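Local coordinates for protein SusD homolog (Bacteroides ovatus, PDB 4F53) that probably binds mucin O-glycans, as a member of the SusD/RagB family of outer-membrane lipoproteins, at residues F214-N217 with Q223-E226; A154-M159 with M206-V211; Y119-M124 with N198-R203. All blocks are in the same frame, centred on the assembly; numbering follows the deposited sequence.

How the interactions relate
The three contacts lie within the helical, TPR-like part of the chain, all on the same side of its centre. Helices 110-131, 152-173 and 190-207 follow one another; interaction 3 joins the first to the third and interaction 2 the second to the third, so their segments alternate along the sequence and share helix 190-207. Their centres are about 11 Å apart, and Met159 packs on Met124 and Ile121 between them. Interaction 1 comes later in the chain, about 9 Å from interaction 2 and 15 Å from interaction 3. Phe214 touches Thr208 and Leu224 touches Lys201, which continues the buried helical packing out to strand 215-216 and helix 221-231; the neighbouring Asn217 binds a calcium ion.

Interaction 1: residues F214-N217 with Q223-E226. With CA (calcium ion), chain D.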
ATOM      1  N   PHE A 214      20.633   9.537  -8.448  1.00 35.75           N
ATOM      2  CA  PHE A 214      20.551   8.835  -7.171  1.00 33.45           C
ATOM      3  C   PHE A 214      21.457   7.601  -7.158  1.00 37.38           C
ATOM      4  O   PHE A 214      21.453   6.792  -8.095  1.00 37.06           O
ATOM      5  CB  PHE A 214      19.100   8.430  -6.812  1.00 32.79           C
ATOM      6  CG  PHE A 214      19.000   7.567  -5.564  1.00 31.84           C
ATOM      7  CD1 PHE A 214      19.304   8.086  -4.311  1.00 32.71           C
ATOM      8  CD2 PHE A 214      18.692   6.216  -5.658  1.00 31.59           C
ATOM      9  CE1 PHE A 214      19.231   7.294  -3.173  1.00 32.82           C
ATOM     10  CE2 PHE A 214      18.627   5.422  -4.518  1.00 33.77           C
ATOM     11  CZ  PHE A 214      18.881   5.969  -3.281  1.00 31.41           C
ATOM     12  N   ASN A 215      22.206   7.458  -6.074  1.00 34.23           N
ATOM     13  CA  ASN A 215      23.055   6.304  -5.835  1.00 35.21           C
ATOM     14  C   ASN A 215      23.263   6.127  -4.329  1.00 40.74           C
ATOM     15  O   ASN A 215      23.146   7.088  -3.573  1.00 40.19           O
ATOM     16  CB  ASN A 215      24.414   6.400  -6.589  1.00 35.96           C
ATOM     17  CG  ASN A 215      25.353   7.428  -6.010  1.00 49.31           C
ATOM     18  OD1 ASN A 215      26.201   7.118  -5.168  1.00 46.12           O
ATOM     19  ND2 ASN A 215      25.158   8.684  -6.385  1.00 34.93           N
ATOM     20  N   VAL A 216      23.534   4.885  -3.912  1.00 38.92           N
ATOM     21  CA  VAL A 216      23.852   4.494  -2.540  1.00 40.24           C
ATOM     22  C   VAL A 216      25.233   3.860  -2.622  1.00 45.42           C
ATOM     23  O   VAL A 216      25.366   2.759  -3.164  1.00 44.06           O
ATOM     24  CB  VAL A 216      22.802   3.555  -1.883  1.00 43.26           C
ATOM     25  CG1 VAL A 216      23.155   3.266  -0.431  1.00 44.06           C
ATOM     26  CG2 VAL A 216      21.406   4.143  -1.974  1.00 41.95           C
ATOM     27  N   ASN A 217      26.271   4.586  -2.145  1.00 42.86           N
ATOM     28  CA  ASN A 217      27.672   4.163  -2.189  1.00 42.90           C
ATOM     29  C   ASN A 217      28.085   3.786  -3.626  1.00 44.14           C
ATOM     30  O   ASN A 217      28.740   2.748  -3.831  1.00 43.20           O
ATOM     31  CB  ASN A 217      27.924   2.997  -1.215  1.00 45.16           C
ATOM     32  CG  ASN A 217      27.540   3.309   0.206  1.00 59.16           C
ATOM     33  OD1 ASN A 217      27.792   4.403   0.700  1.00 58.43           O
ATOM     34  ND2 ASN A 217      26.913   2.357   0.891  1.00 45.15           N
ATOM     35  N   GLN A 223      21.390  -0.547 -10.705  1.00 29.94           N
ATOM     36  CA  GLN A 223      22.340  -1.475 -10.090  0.50 30.62           C
ATOM     37  C   GLN A 223      21.742  -2.196  -8.887  1.00 34.48           C
ATOM     38  O   GLN A 223      21.928  -3.400  -8.756  1.00 34.40           O
ATOM     39  CB  GLN A 223      23.626  -0.743  -9.674  0.50 32.70           C
ATOM     40  CG  GLN A 223      24.720  -1.655  -9.101  0.50 41.79           C
ATOM     41  CD  GLN A 223      26.043  -0.953  -8.893  0.50 68.45           C
ATOM     42  OE1 GLN A 223      26.298   0.153  -9.405  0.50 71.60           O
ATOM     43  NE2 GLN A 223      26.936  -1.608  -8.166  0.50 50.32           N
ATOM     44  N   LEU A 224      21.042  -1.465  -8.007  1.00 31.41           N
ATOM     45  CA  LEU A 224      20.417  -2.048  -6.812  1.00 30.30           C
ATOM     46  C   LEU A 224      19.359  -3.075  -7.225  1.00 32.40           C
ATOM     47  O   LEU A 224      19.314  -4.167  -6.671  1.00 32.31           O
ATOM     48  CB  LEU A 224      19.799  -0.938  -5.931  1.00 30.08           C
ATOM     49  CG  LEU A 224      20.811   0.055  -5.303  1.00 33.97           C
ATOM     50  CD1 LEU A 224      20.126   1.331  -4.884  1.00 33.40           C
ATOM     51  CD2 LEU A 224      21.566  -0.581  -4.130  1.00 33.92           C
ATOM     52  N   ALA A 225      18.562  -2.741  -8.248  1.00 29.00           N
ATOM     53  CA  ALA A 225      17.509  -3.589  -8.788  1.00 27.73           C
ATOM     54  C   ALA A 225      18.105  -4.868  -9.414  1.00 31.67           C
ATOM     55  O   ALA A 225      17.646  -5.967  -9.104  1.00 31.29           O
ATOM     56  CB  ALA A 225      16.722  -2.815  -9.815  1.00 27.26           C
ATOM     57  N   GLU A 226      19.155  -4.719 -10.249  1.00 29.95           N
ATOM     58  CA  GLU A 226      19.860  -5.838 -10.900  1.00 30.09           C
ATOM     59  C   GLU A 226      20.508  -6.770  -9.877  1.00 35.68           C
ATOM     60  O   GLU A 226      20.420  -7.991 -10.045  1.00 37.17           O
ATOM     61  CB  GLU A 226      20.901  -5.334 -11.894  1.00 31.28           C
ATOM     62  CG  GLU A 226      20.273  -4.665 -13.110  1.00 31.07           C
ATOM     63  CD  GLU A 226      21.225  -4.088 -14.137  1.00 41.37           C
ATOM     64  OE1 GLU A 226      22.450  -4.019 -13.876  1.00 41.95           O
ATOM     65  OE2 GLU A 226      20.743  -3.756 -15.243  1.00 36.98           O
TER
HETATM   66 CA    CA D 602      29.145   5.767   1.980  1.00 72.79          CA
HETATM   67  O   HOH W   1      28.675   7.620   3.967  1.00 55.48           O
HETATM   68  O   HOH W   2      27.716   5.214   4.039  1.00 53.53           O
HETATM   69  O   HOH W   3      30.456   5.964  -0.316  1.00 56.16           O
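Leu224, pointing out from helix 221-231, meets Val216 of the short strand 215-216 and Phe214 just before it, and the meeting is wholly apolar. Its branch CD1 does the touching: it lies 4.2 Å from Val216 CG2 and 4.4 Å from Phe214 CE2, approaching the aromatic ring obliquely. With chi2 at 160°, CD1 extends the leucine chain outward from the helix, which lets one methyl serve both partners. Valine and phenylalanine suit this place because both are apolar and can bury against the leucine methyl without leaving a polar side-chain group to satisfy; Leu160 of helix 152-173 packs against all three side chains, and Trp516 meets the Phe214 ring edge-to-face.

Metal binding follows just past the strand. Asn217 OD1 binds a calcium ion at 2.3 Å, and three waters at 2.6 to 2.8 Å also bind it. Both polar atoms of the amide are used, since ND2 is hydrogen-bonded to Glu161. Asn217 also has left-handed backbone angles, which asparagine tolerates well, at the turn of the two-stranded hairpin 215-216/219-220.

The chemistry thus divides along a few residues: loose van der Waals contact, burying little surface, ties strand to helix, while the polar amide next in sequence faces a hydrated metal.

Interaction 2: residues A154-M159 with M206-V211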
ATOM      1  N   ALA A 154      18.133  10.665   2.581  1.00 37.39           N
ATOM      2  CA  ALA A 154      18.971  10.097   3.634  1.00 38.69           C
ATOM      3  C   ALA A 154      18.310   8.862   4.261  1.00 40.23           C
ATOM      4  O   ALA A 154      19.012   7.903   4.573  1.00 40.42           O
ATOM      5  CB  ALA A 154      19.273  11.143   4.713  1.00 40.93           C
ATOM      6  N   VAL A 155      16.970   8.848   4.386  1.00 36.83           N
ATOM      7  CA  VAL A 155      16.211   7.697   4.915  1.00 34.76           C
ATOM      8  C   VAL A 155      16.366   6.510   3.957  1.00 38.39           C
ATOM      9  O   VAL A 155      16.763   5.430   4.400  1.00 39.09           O
ATOM     10  CB  VAL A 155      14.729   8.037   5.168  1.00 36.95           C
ATOM     11  CG1 VAL A 155      13.942   6.792   5.575  1.00 35.20           C
ATOM     12  CG2 VAL A 155      14.589   9.133   6.229  1.00 37.76           C
ATOM     13  N   TYR A 156      16.109   6.726   2.642  1.00 33.41           N
ATOM     14  CA  TYR A 156      16.241   5.681   1.624  1.00 33.14           C
ATOM     15  C   TYR A 156      17.686   5.162   1.537  1.00 36.71           C
ATOM     16  O   TYR A 156      17.879   3.954   1.487  1.00 37.86           O
ATOM     17  CB  TYR A 156      15.762   6.198   0.246  1.00 33.44           C
ATOM     18  CG  TYR A 156      14.309   5.863  -0.038  1.00 32.04           C
ATOM     19  CD1 TYR A 156      13.272   6.519   0.633  1.00 32.63           C
ATOM     20  CD2 TYR A 156      13.970   4.890  -0.971  1.00 31.24           C
ATOM     21  CE1 TYR A 156      11.934   6.214   0.372  1.00 29.94           C
ATOM     22  CE2 TYR A 156      12.639   4.563  -1.226  1.00 31.56           C
ATOM     23  CZ  TYR A 156      11.622   5.231  -0.556  1.00 37.50           C
ATOM     24  OH  TYR A 156      10.315   4.885  -0.810  1.00 33.46           O
ATOM     25  N   ALA A 157      18.693   6.063   1.572  1.00 32.68           N
ATOM     26  CA  ALA A 157      20.102   5.672   1.487  1.00 32.76           C
ATOM     27  C   ALA A 157      20.515   4.818   2.691  1.00 38.11           C
ATOM     28  O   ALA A 157      21.158   3.786   2.496  1.00 38.64           O
ATOM     29  CB  ALA A 157      20.998   6.896   1.370  1.00 34.40           C
ATOM     30  N   LYS A 158      20.115   5.210   3.920  1.00 35.54           N
ATOM     31  CA  LYS A 158      20.438   4.426   5.115  1.00 35.95           C
ATOM     32  C   LYS A 158      19.724   3.051   5.061  1.00 39.68           C
ATOM     33  O   LYS A 158      20.370   2.025   5.257  1.00 41.67           O
ATOM     34  CB  LYS A 158      20.095   5.185   6.402  1.00 38.25           C
ATOM     35  CG  LYS A 158      20.394   4.374   7.644  1.00 40.00           C
ATOM     36  CD  LYS A 158      20.233   5.138   8.945  1.00 46.16           C
ATOM     37  CE  LYS A 158      19.880   4.211  10.094  1.00 43.49           C
ATOM     38  NZ  LYS A 158      20.869   3.105  10.292  1.00 48.52           N
HETATM   39  N   MSE A 159      18.431   3.030   4.723  1.00 32.34           N
HETATM   40  CA  MSE A 159      17.646   1.803   4.601  1.00 29.80           C
HETATM   41  C   MSE A 159      18.254   0.837   3.606  1.00 36.18           C
HETATM   42  O   MSE A 159      18.382  -0.349   3.917  1.00 36.93           O
HETATM   43  CB  MSE A 159      16.195   2.104   4.159  1.00 29.21           C
HETATM   44  CG  MSE A 159      15.314   2.691   5.268  1.00 33.77           C
HETATM   45 SE   MSE A 159      13.557   3.116   4.519  0.75 38.59          SE
HETATM   46  CE  MSE A 159      12.745   3.481   6.212  1.00 37.87           C
HETATM   47  N   MSE A 206      13.298   0.482  -7.581  1.00 26.14           N
HETATM   48  CA  MSE A 206      12.311   0.936  -8.569  1.00 23.40           C
HETATM   49  C   MSE A 206      11.659   2.289  -8.149  1.00 27.98           C
HETATM   50  O   MSE A 206      11.446   3.172  -8.987  1.00 27.78           O
HETATM   51  CB  MSE A 206      11.232  -0.130  -8.783  1.00 23.64           C
HETATM   52  CG  MSE A 206      10.489   0.054 -10.097  1.00 27.88           C
HETATM   53 SE   MSE A 206      11.718  -0.137 -11.625  0.75 32.86          SE
HETATM   54  CE  MSE A 206      12.350  -2.005 -11.255  1.00 28.70           C
ATOM     55  N   ARG A 207      11.393   2.452  -6.866  1.00 25.44           N
ATOM     56  CA  ARG A 207      10.839   3.681  -6.281  1.00 26.11           C
ATOM     57  C   ARG A 207      11.668   4.951  -6.599  1.00 30.75           C
ATOM     58  O   ARG A 207      11.107   6.035  -6.836  1.00 29.35           O
ATOM     59  CB  ARG A 207      10.782   3.530  -4.748  1.00 25.44           C
ATOM     60  CG  ARG A 207       9.984   4.655  -4.070  1.00 29.11           C
ATOM     61  CD  ARG A 207       8.538   4.264  -3.928  1.00 19.55           C
ATOM     62  NE  ARG A 207       8.306   3.451  -2.720  1.00 27.03           N
ATOM     63  CZ  ARG A 207       7.658   2.288  -2.659  1.00 34.91           C
ATOM     64  NH1 ARG A 207       7.173   1.723  -3.765  1.00 23.34           N
ATOM     65  NH2 ARG A 207       7.413   1.724  -1.489  1.00 27.30           N
ATOM     66  N   THR A 208      13.006   4.808  -6.575  1.00 26.10           N
ATOM     67  CA  THR A 208      13.918   5.924  -6.755  1.00 26.18           C
ATOM     68  C   THR A 208      14.317   6.141  -8.211  1.00 31.37           C
ATOM     69  O   THR A 208      15.243   6.907  -8.453  1.00 30.48           O
ATOM     70  CB  THR A 208      15.167   5.680  -5.918  1.00 30.69           C
ATOM     71  OG1 THR A 208      15.812   4.490  -6.391  1.00 29.81           O
ATOM     72  CG2 THR A 208      14.879   5.587  -4.414  1.00 25.12           C
ATOM     73  N   CYS A 209      13.642   5.473  -9.172  1.00 30.02           N
ATOM     74  CA  CYS A 209      14.002   5.478 -10.601  1.00 31.17           C
ATOM     75  C   CYS A 209      13.865   6.867 -11.272  1.00 32.19           C
ATOM     76  O   CYS A 209      14.467   7.075 -12.313  1.00 31.10           O
ATOM     77  CB  CYS A 209      13.201   4.416 -11.366  1.00 32.10           C
ATOM     78  SG  CYS A 209      11.468   4.866 -11.641  1.00 36.45           S
ATOM     79  N   TYR A 210      13.076   7.797 -10.722  1.00 30.07           N
ATOM     80  CA  TYR A 210      12.933   9.111 -11.358  1.00 29.82           C
ATOM     81  C   TYR A 210      13.900  10.152 -10.808  1.00 35.47           C
ATOM     82  O   TYR A 210      14.037  11.212 -11.412  1.00 37.43           O
ATOM     83  CB  TYR A 210      11.498   9.640 -11.271  1.00 29.47           C
ATOM     84  CG  TYR A 210      10.547   8.855 -12.138  1.00 29.43           C
ATOM     85  CD1 TYR A 210      10.668   8.867 -13.527  1.00 31.44           C
ATOM     86  CD2 TYR A 210       9.547   8.069 -11.574  1.00 29.23           C
ATOM     87  CE1 TYR A 210       9.813   8.112 -14.333  1.00 31.57           C
ATOM     88  CE2 TYR A 210       8.671   7.327 -12.370  1.00 29.89           C
ATOM     89  CZ  TYR A 210       8.819   7.337 -13.748  1.00 36.24           C
ATOM     90  OH  TYR A 210       7.945   6.612 -14.515  1.00 35.23           O
ATOM     91  N   VAL A 211      14.563   9.855  -9.693  1.00 31.52           N
ATOM     92  CA  VAL A 211      15.530  10.755  -9.062  1.00 31.94           C
ATOM     93  C   VAL A 211      16.858  10.763  -9.843  1.00 38.34           C
ATOM     94  O   VAL A 211      17.607   9.784  -9.815  1.00 37.56           O
ATOM     95  CB  VAL A 211      15.772  10.388  -7.583  1.00 33.86           C
ATOM     96  CG1 VAL A 211      16.683  11.428  -6.917  1.00 34.15           C
ATOM     97  CG2 VAL A 211      14.458  10.232  -6.829  1.00 32.13           C
TER
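Tyr156 of helix 152-173 reaches across to Arg207 and Thr208, where helix 190-207 gives way to a turn, joining two successive helices of the TPR-like SusD fold. At the start of the second segment, Met206 keeps its side chain on helices 337-349 and 442-452, while its carbonyl O accepts the backbone N of Cys209.

Arg207 comes next and supplies the polar link: its NE donates to Tyr156 OH at 3.1 Å, with an N-H...O angle of 148° and the oxygen 15° out of the guanidinium plane. Chi1 (-170°) sets Arg207 CG anti to the backbone N, 3.3 Å from Tyr156 OH, and the bends at chi2 and chi3 then swing NE back to the hydroxyl. NH1 and NH2 face Glu444, Glu448 and Asp129, and because Asp129 is also hydrogen-bonded to Tyr156 OH, the hydroxyl belongs to a buried charge network. Tyr156 is thus more than a ring: a phenylalanine in its place would probably leave Arg207 NE without its oxygen mate and Asp129 with one partner fewer.

Thr208, the first residue to leave helical angles, suits this place through its two unlike branches. OG1 is hydrogen-bonded to Ser221 and Ala205 O, while the methyl CG2 packs obliquely on the tyrosine ring, 3.6 Å from Tyr156 CD2. A type I turn follows, in which Val211 N bonds back to Thr208 O at 3.3 Å.

Interaction 3: residues Y119-M124 with N198-R203; sequences YRIVVM and NSLKLR
Leu200 of helix 190-207 projects toward Ile121 and Val122 on helix 110-131, a helix-to-helix contact inside the alpha-helical, TPR-like SusD fold. The two segments run in broadly the same direction, as expected for the first and third of three consecutive helices, with helix 152-173 running back the other way. Val122 and Leu200 have the nearest backbones, their CA atoms 8.0 Å apart.

One methyl carries the contact. In Leu200 CG lies anti to the backbone N (chi1 178°), and with chi2 at 66° for CD1 the other branch, CD2, becomes the extended continuation of the chain and reaches farthest from its own helix. It arrives between two methyls of neighbouring residues, 3.8 Å from Ile121 CG2 and equally far from Val122 CG2. Leucine suits this role because its branch point lies one carbon out from CB, giving reach; the beta-branched residues opposite keep their methyls close to the backbone and offer a broad apolar surface.

The two partners present different branches. Val122 turns CG2, the methyl anti to its carbonyl carbon, to the leucine. Ile121 does the reverse: CG2 is the one anti to N and faces Leu200, while CG1, at chi1 -67°, leads away to CD1, which packs against the backbone O of Met159 in helix 152-173. Lys201 pairs with Asp164 and Glu227; Arg203 sets out toward helix 110-131 but makes no close contact with residues 119-124 and pairs with Glu339. Ile121 CG2 and Val122 CG2 stand 5.2 Å apart, with Leu200 CD2 set in the notch between them.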
ATOM      1  N   TYR A 119      12.188  -5.264   9.698  1.00 32.87           N
ATOM      2  CA  TYR A 119      10.839  -4.818  10.056  1.00 31.59           C
ATOM      3  C   TYR A 119      10.815  -3.311  10.173  1.00 36.71           C
ATOM      4  O   TYR A 119       9.908  -2.692   9.634  1.00 37.10           O
ATOM      5  CB  TYR A 119      10.353  -5.483  11.366  1.00 33.32           C
ATOM      6  CG  TYR A 119      10.354  -7.002  11.340  1.00 33.01           C
ATOM      7  CD1 TYR A 119      10.173  -7.704  10.143  1.00 33.35           C
ATOM      8  CD2 TYR A 119      10.507  -7.737  12.513  1.00 33.51           C
ATOM      9  CE1 TYR A 119      10.148  -9.098  10.120  1.00 32.32           C
ATOM     10  CE2 TYR A 119      10.507  -9.134  12.496  1.00 33.62           C
ATOM     11  CZ  TYR A 119      10.307  -9.806  11.303  1.00 38.19           C
ATOM     12  OH  TYR A 119      10.314 -11.175  11.298  1.00 40.78           O
ATOM     13  N   ARG A 120      11.852  -2.720  10.805  1.00 33.63           N
ATOM     14  CA  ARG A 120      12.036  -1.268  10.929  1.00 33.24           C
ATOM     15  C   ARG A 120      12.046  -0.585   9.557  1.00 36.33           C
ATOM     16  O   ARG A 120      11.355   0.408   9.378  1.00 34.34           O
ATOM     17  CB  ARG A 120      13.347  -0.960  11.660  1.00 31.11           C
ATOM     18  CG  ARG A 120      13.443   0.478  12.074  1.00 26.42           C
ATOM     19  CD  ARG A 120      14.858   0.772  12.484  1.00 35.90           C
ATOM     20  NE  ARG A 120      14.997   2.176  12.849  1.00 44.03           N
ATOM     21  CZ  ARG A 120      16.144   2.834  12.846  1.00 57.91           C
ATOM     22  NH1 ARG A 120      17.265   2.223  12.488  1.00 48.17           N
ATOM     23  NH2 ARG A 120      16.180   4.111  13.192  1.00 47.17           N
ATOM     24  N   ILE A 121      12.819  -1.134   8.587  1.00 33.04           N
ATOM     25  CA  ILE A 121      12.881  -0.609   7.225  1.00 31.11           C
ATOM     26  C   ILE A 121      11.471  -0.614   6.578  1.00 34.40           C
ATOM     27  O   ILE A 121      11.031   0.439   6.140  1.00 34.04           O
ATOM     28  CB  ILE A 121      13.936  -1.361   6.372  1.00 31.85           C
ATOM     29  CG1 ILE A 121      15.344  -1.051   6.916  1.00 32.95           C
ATOM     30  CG2 ILE A 121      13.810  -0.958   4.887  1.00 29.36           C
ATOM     31  CD1 ILE A 121      16.486  -1.910   6.393  1.00 29.21           C
ATOM     32  N   VAL A 122      10.750  -1.753   6.595  1.00 31.04           N
ATOM     33  CA  VAL A 122       9.406  -1.889   5.993  1.00 29.10           C
ATOM     34  C   VAL A 122       8.399  -0.919   6.662  1.00 35.10           C
ATOM     35  O   VAL A 122       7.631  -0.263   5.953  1.00 34.18           O
ATOM     36  CB  VAL A 122       8.877  -3.366   6.040  1.00 30.21           C
ATOM     37  CG1 VAL A 122       7.489  -3.496   5.408  1.00 28.17           C
ATOM     38  CG2 VAL A 122       9.854  -4.337   5.382  1.00 28.72           C
ATOM     39  N   VAL A 123       8.411  -0.825   8.013  1.00 32.85           N
ATOM     40  CA  VAL A 123       7.479   0.015   8.774  1.00 32.97           C
ATOM     41  C   VAL A 123       7.767   1.488   8.503  1.00 38.33           C
ATOM     42  O   VAL A 123       6.861   2.243   8.164  1.00 38.90           O
ATOM     43  CB  VAL A 123       7.504  -0.306  10.294  1.00 37.27           C
ATOM     44  CG1 VAL A 123       6.664   0.696  11.087  1.00 37.43           C
ATOM     45  CG2 VAL A 123       7.013  -1.722  10.544  1.00 36.57           C
HETATM   46  N   MSE A 124       9.025   1.884   8.623  1.00 35.76           N
HETATM   47  CA  MSE A 124       9.411   3.276   8.434  1.00 35.48           C
HETATM   48  C   MSE A 124       9.409   3.657   6.945  1.00 36.90           C
HETATM   49  O   MSE A 124       9.291   4.841   6.636  1.00 37.60           O
HETATM   50  CB  MSE A 124      10.732   3.590   9.156  1.00 37.88           C
HETATM   51  CG  MSE A 124      10.590   3.424  10.672  1.00 45.13           C
HETATM   52 SE   MSE A 124       9.185   4.582  11.424  0.75 52.61          SE
HETATM   53  CE  MSE A 124       8.540   3.472  12.957  1.00 49.05           C
ATOM     54  N   ASN A 198      15.549  -9.204  -0.623  1.00 26.23           N
ATOM     55  CA  ASN A 198      15.948  -8.810  -1.983  1.00 26.08           C
ATOM     56  C   ASN A 198      14.762  -8.213  -2.761  1.00 30.06           C
ATOM     57  O   ASN A 198      14.947  -7.300  -3.559  1.00 29.32           O
ATOM     58  CB  ASN A 198      16.533  -9.984  -2.753  1.00 26.79           C
ATOM     59  CG  ASN A 198      17.951 -10.261  -2.379  1.00 39.75           C
ATOM     60  OD1 ASN A 198      18.814  -9.376  -2.447  1.00 37.37           O
ATOM     61  ND2 ASN A 198      18.213 -11.491  -1.969  1.00 34.50           N
ATOM     62  N   SER A 199      13.537  -8.710  -2.505  1.00 26.73           N
ATOM     63  CA  SER A 199      12.303  -8.214  -3.134  1.00 24.47           C
ATOM     64  C   SER A 199      12.024  -6.785  -2.660  1.00 29.72           C
ATOM     65  O   SER A 199      11.589  -5.961  -3.458  1.00 28.86           O
ATOM     66  CB  SER A 199      11.144  -9.140  -2.797  1.00 23.96           C
ATOM     67  OG  SER A 199      11.432 -10.422  -3.340  1.00 29.14           O
ATOM     68  N   LEU A 200      12.329  -6.478  -1.366  1.00 26.31           N
ATOM     69  CA  LEU A 200      12.175  -5.136  -0.801  1.00 25.72           C
ATOM     70  C   LEU A 200      13.213  -4.190  -1.458  1.00 29.08           C
ATOM     71  O   LEU A 200      12.918  -3.039  -1.767  1.00 28.52           O
ATOM     72  CB  LEU A 200      12.371  -5.191   0.735  1.00 25.64           C
ATOM     73  CG  LEU A 200      12.280  -3.856   1.499  1.00 29.45           C
ATOM     74  CD1 LEU A 200      10.859  -3.258   1.436  1.00 27.33           C
ATOM     75  CD2 LEU A 200      12.715  -4.035   2.952  1.00 30.31           C
ATOM     76  N   LYS A 201      14.438  -4.688  -1.640  1.00 26.48           N
ATOM     77  CA  LYS A 201      15.527  -3.947  -2.272  1.00 26.83           C
ATOM     78  C   LYS A 201      15.100  -3.523  -3.696  1.00 29.68           C
ATOM     79  O   LYS A 201      15.299  -2.374  -4.061  1.00 30.20           O
ATOM     80  CB  LYS A 201      16.818  -4.793  -2.276  1.00 28.18           C
ATOM     81  CG  LYS A 201      18.007  -4.125  -2.980  1.00 29.50           C
ATOM     82  CD  LYS A 201      19.276  -4.981  -2.816  1.00 30.97           C
ATOM     83  CE  LYS A 201      20.467  -4.437  -3.560  1.00 29.66           C
ATOM     84  NZ  LYS A 201      21.651  -5.325  -3.396  1.00 36.11           N
ATOM     85  N   LEU A 202      14.465  -4.418  -4.461  1.00 25.26           N
ATOM     86  CA  LEU A 202      13.969  -4.130  -5.817  1.00 23.78           C
ATOM     87  C   LEU A 202      12.832  -3.108  -5.761  1.00 25.65           C
ATOM     88  O   LEU A 202      12.789  -2.212  -6.589  1.00 25.93           O
ATOM     89  CB  LEU A 202      13.515  -5.451  -6.497  1.00 22.51           C
ATOM     90  CG  LEU A 202      12.804  -5.374  -7.844  1.00 25.23           C
ATOM     91  CD1 LEU A 202      13.743  -4.878  -8.952  1.00 26.27           C
ATOM     92  CD2 LEU A 202      12.259  -6.720  -8.216  1.00 25.56           C
ATOM     93  N   ARG A 203      11.940  -3.219  -4.777  1.00 22.47           N
ATOM     94  CA  ARG A 203      10.822  -2.282  -4.599  1.00 22.33           C
ATOM     95  C   ARG A 203      11.365  -0.859  -4.341  1.00 26.61           C
ATOM     96  O   ARG A 203      10.945   0.078  -4.996  1.00 26.19           O
ATOM     97  CB  ARG A 203       9.875  -2.733  -3.461  1.00 19.19           C
ATOM     98  CG  ARG A 203       8.815  -1.658  -3.123  1.00 30.70           C
ATOM     99  CD  ARG A 203       8.194  -1.858  -1.765  1.00 30.25           C
ATOM    100  NE  ARG A 203       7.143  -2.879  -1.791  1.00 28.69           N
ATOM    101  CZ  ARG A 203       6.441  -3.238  -0.720  1.00 45.84           C
ATOM    102  NH1 ARG A 203       6.683  -2.677   0.460  1.00 31.51           N
ATOM    103  NH2 ARG A 203       5.466  -4.135  -0.826  1.00 30.91           N
TER